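Local coordinates for CBS domain-containing protein (Listeria monocytogenes, PDB 6XNU), which binds the second messenger c-di-AMP, probably through its CBS domains, and takes part in controlling (p)ppGpp and c-di-AMP homeostasis, at residues L70-I83 with L97-V109. Numbering follows the deposited sequence.
Sequences LHGLISAAMITDAI and LKVEDVMQTDFPV
Leu73 and Gln104 form a single antiparallel bridge, hydrogen-bonded both ways: Leu73 N to Gln104 O at 3.0 Å and Gln104 N to Leu73 O at 2.8 Å. The chain leaving the short helix 99-102 is thereby tied to the strand 70-75, the outermost strand of its sheet in this chain, which pairs with the strand 60-64. On the helix 76-82 side of the bridge, Val102 fits between strand and helix: its CG2 meets Ile74 CD1 at 3.6 Å, its CG1 meets Ala82 CB. A chi1 of -166° swings Ile74 CG1 away from the backbone N and brings CD1 to Val99 CG1 as well, the two side chains crossing at about a right angle. Met78 lays its thioether over segment 97-109, SD 3.8 Å from Val102 O and CE against Gln104 CB. Toward the start of the strand, Met103 SD lies 3.8 Å from Gly72 CA, where there is no room for a side chain. His71 O lies at the edge of the Phe107 ring, 3.4 Å from CE2, while Leu70 CD2 approaches CE1 at 3.5 Å and Leu73 CD1 packs on CB. Two backbone bonds thus set the register, and apolar packing on both sides joins segment 97-109 to strand 70-75 and helix 76-82 in this CBS-pair protein.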
# COMPACT_ATOMS: atom_id res chain seq x y z
N LEU A 70 4.33 19.66 5.62
CA LEU A 70 4.68 18.28 5.30
C LEU A 70 6.18 18.07 5.38
O LEU A 70 6.94 18.70 4.64
CB LEU A 70 4.17 17.94 3.90
CG LEU A 70 4.53 16.54 3.37
CD1 LEU A 70 3.83 15.46 4.18
CD2 LEU A 70 4.14 16.44 1.92
N HIS A 71 6.61 17.14 6.23
CA HIS A 71 8.03 16.84 6.45
C HIS A 71 8.45 15.46 5.97
O HIS A 71 9.62 15.27 5.65
CB HIS A 71 8.39 16.94 7.94
CG HIS A 71 8.49 18.35 8.43
ND1 HIS A 71 9.69 18.93 8.79
CD2 HIS A 71 7.53 19.29 8.65
CE1 HIS A 71 9.47 20.18 9.18
NE2 HIS A 71 8.17 20.42 9.11
N GLY A 72 7.55 14.49 5.93
CA GLY A 72 7.99 13.15 5.60
C GLY A 72 6.82 12.21 5.40
O GLY A 72 5.66 12.60 5.54
N LEU A 73 7.16 10.98 5.06
CA LEU A 73 6.21 9.89 4.86
C LEU A 73 6.70 8.71 5.69
O LEU A 73 7.91 8.47 5.78
CB LEU A 73 6.11 9.49 3.39
CG LEU A 73 5.60 10.54 2.40
CD1 LEU A 73 5.78 10.06 0.97
CD2 LEU A 73 4.13 10.83 2.69
N ILE A 74 5.77 8.00 6.31
CA ILE A 74 6.14 6.89 7.18
C ILE A 74 5.20 5.70 6.94
O ILE A 74 4.01 5.86 6.65
CB ILE A 74 6.15 7.31 8.67
CG1 ILE A 74 6.85 6.27 9.54
CG2 ILE A 74 4.74 7.60 9.18
CD1 ILE A 74 7.08 6.75 10.98
N SER A 75 5.77 4.50 7.06
CA SER A 75 5.04 3.26 6.87
C SER A 75 5.41 2.28 7.98
O SER A 75 6.40 2.46 8.69
CB SER A 75 5.36 2.61 5.53
OG SER A 75 6.70 2.14 5.53
N ALA A 76 4.62 1.22 8.10
CA ALA A 76 4.94 0.17 9.05
C ALA A 76 6.27 -0.50 8.74
O ALA A 76 7.00 -0.89 9.66
CB ALA A 76 3.83 -0.88 9.08
N ALA A 77 6.62 -0.64 7.45
CA ALA A 77 7.89 -1.28 7.11
C ALA A 77 9.07 -0.44 7.57
O ALA A 77 10.06 -0.97 8.06
CB ALA A 77 7.97 -1.54 5.61
N MET A 78 8.97 0.89 7.44
CA MET A 78 10.04 1.75 7.91
C MET A 78 10.21 1.64 9.42
O MET A 78 11.34 1.63 9.93
CB MET A 78 9.75 3.20 7.54
CG MET A 78 9.67 3.49 6.07
SD MET A 78 9.21 5.23 5.86
CE MET A 78 8.43 5.17 4.25
N ILE A 79 9.09 1.58 10.14
CA ILE A 79 9.13 1.49 11.59
C ILE A 79 9.73 0.16 12.03
O ILE A 79 10.62 0.11 12.89
CB ILE A 79 7.71 1.69 12.15
CG1 ILE A 79 7.26 3.14 11.97
CG2 ILE A 79 7.62 1.20 13.59
CD1 ILE A 79 5.78 3.34 12.20
N THR A 80 9.25 -0.95 11.45
CA THR A 80 9.68 -2.26 11.91
C THR A 80 11.14 -2.53 11.53
O THR A 80 11.87 -3.18 12.29
CB THR A 80 8.77 -3.35 11.34
OG1 THR A 80 7.41 -3.05 11.68
CG2 THR A 80 9.14 -4.71 11.92
N ASP A 81 11.56 -2.06 10.36
CA ASP A 81 12.96 -2.19 9.98
C ASP A 81 13.87 -1.54 11.02
O ASP A 81 14.93 -2.08 11.37
CB ASP A 81 13.20 -1.58 8.60
CG ASP A 81 14.66 -1.48 8.25
OD1 ASP A 81 15.21 -2.45 7.68
OD2 ASP A 81 15.28 -0.44 8.54
N ALA A 82 13.44 -0.40 11.57
CA ALA A 82 14.25 0.31 12.55
C ALA A 82 14.47 -0.49 13.83
O ALA A 82 15.45 -0.23 14.54
CB ALA A 82 13.61 1.66 12.88
N ILE A 83 13.59 -1.44 14.15
CA ILE A 83 13.68 -2.20 15.39
C ILE A 83 14.02 -3.67 15.12
O ILE A 83 13.79 -4.52 15.98
CB ILE A 83 12.41 -2.07 16.23
CG1 ILE A 83 11.19 -2.59 15.46
CG2 ILE A 83 12.20 -0.63 16.67
CD1 ILE A 83 10.01 -2.90 16.33
N LEU A 97 11.84 5.64 19.97
CA LEU A 97 12.19 6.24 18.69
C LEU A 97 11.08 7.18 18.23
O LEU A 97 9.91 6.98 18.57
CB LEU A 97 12.43 5.16 17.64
CG LEU A 97 13.63 4.24 17.88
CD1 LEU A 97 13.33 2.82 17.42
CD2 LEU A 97 14.85 4.80 17.17
N LYS A 98 11.46 8.21 17.49
CA LYS A 98 10.55 9.24 16.99
C LYS A 98 10.30 9.04 15.50
O LYS A 98 11.15 8.49 14.79
CB LYS A 98 11.12 10.64 17.21
CG LYS A 98 11.51 10.97 18.64
CD LYS A 98 10.40 10.59 19.59
CE LYS A 98 10.43 11.45 20.84
NZ LYS A 98 9.25 11.13 21.68
N VAL A 99 9.15 9.52 15.03
CA VAL A 99 8.80 9.32 13.62
C VAL A 99 9.85 9.94 12.71
O VAL A 99 10.18 9.39 11.65
CB VAL A 99 7.40 9.87 13.32
CG1 VAL A 99 6.33 9.00 13.97
CG2 VAL A 99 7.27 11.33 13.76
N GLU A 100 10.39 11.10 13.09
CA GLU A 100 11.35 11.75 12.21
C GLU A 100 12.64 10.96 12.09
O GLU A 100 13.40 11.17 11.13
CB GLU A 100 11.63 13.17 12.69
CG GLU A 100 12.20 13.23 14.09
CD GLU A 100 11.14 13.46 15.15
OE1 GLU A 100 9.97 13.06 14.96
OE2 GLU A 100 11.48 14.05 16.20
N ASP A 101 12.88 10.03 13.02
CA ASP A 101 14.07 9.18 12.98
C ASP A 101 14.03 8.18 11.84
O ASP A 101 15.08 7.77 11.34
CB ASP A 101 14.24 8.42 14.31
CG ASP A 101 14.51 9.33 15.50
OD1 ASP A 101 15.04 10.45 15.31
OD2 ASP A 101 14.21 8.90 16.64
N VAL A 102 12.83 7.76 11.42
CA VAL A 102 12.70 6.70 10.43
C VAL A 102 11.95 7.13 9.17
O VAL A 102 11.99 6.40 8.17
CB VAL A 102 12.03 5.44 11.02
CG1 VAL A 102 12.64 5.10 12.37
CG2 VAL A 102 10.54 5.62 11.14
N MET A 103 11.28 8.27 9.19
CA MET A 103 10.45 8.66 8.06
C MET A 103 11.29 8.92 6.81
O MET A 103 12.47 9.27 6.88
CB MET A 103 9.65 9.91 8.40
CG MET A 103 10.51 11.15 8.54
SD MET A 103 9.56 12.58 9.04
CE MET A 103 10.82 13.85 9.13
N GLN A 104 10.66 8.76 5.65
CA GLN A 104 11.26 9.08 4.37
C GLN A 104 11.15 10.58 4.13
O GLN A 104 10.06 11.15 4.19
CB GLN A 104 10.57 8.29 3.26
CG GLN A 104 10.64 8.88 1.86
CD GLN A 104 9.92 7.99 0.85
OE1 GLN A 104 10.14 6.78 0.82
NE2 GLN A 104 9.05 8.59 0.04
N THR A 105 12.28 11.24 3.87
CA THR A 105 12.30 12.67 3.62
C THR A 105 12.46 13.01 2.15
O THR A 105 12.44 14.19 1.78
CB THR A 105 13.43 13.33 4.42
OG1 THR A 105 14.66 12.69 4.08
CG2 THR A 105 13.18 13.19 5.92
N ASP A 106 12.62 12.00 1.30
CA ASP A 106 12.80 12.14 -0.14
C ASP A 106 11.48 11.76 -0.81
O ASP A 106 11.23 10.59 -1.09
CB ASP A 106 13.94 11.24 -0.60
CG ASP A 106 13.80 9.81 -0.06
OD1 ASP A 106 13.82 9.62 1.18
OD2 ASP A 106 13.64 8.87 -0.88
N PHE A 107 10.64 12.75 -1.07
CA PHE A 107 9.34 12.46 -1.68
C PHE A 107 8.94 13.59 -2.63
O PHE A 107 9.33 14.75 -2.42
CB PHE A 107 8.25 12.28 -0.61
CG PHE A 107 8.19 13.40 0.39
CD1 PHE A 107 7.45 14.54 0.13
CD2 PHE A 107 8.89 13.31 1.58
CE1 PHE A 107 7.41 15.58 1.05
CE2 PHE A 107 8.85 14.34 2.50
CZ PHE A 107 8.11 15.48 2.24
N PRO A 108 8.18 13.28 -3.67
CA PRO A 108 7.67 14.34 -4.54
C PRO A 108 6.45 15.00 -3.93
O PRO A 108 5.77 14.45 -3.07
CB PRO A 108 7.31 13.58 -5.82
CG PRO A 108 6.88 12.23 -5.32
CD PRO A 108 7.72 11.94 -4.09
N VAL A 109 6.18 16.22 -4.40
CA VAL A 109 4.96 16.92 -4.02
C VAL A 109 4.34 17.57 -5.25
O VAL A 109 5.00 17.77 -6.27
CB VAL A 109 5.19 17.99 -2.92
CG1 VAL A 109 5.72 17.35 -1.64
CG2 VAL A 109 6.13 19.08 -3.42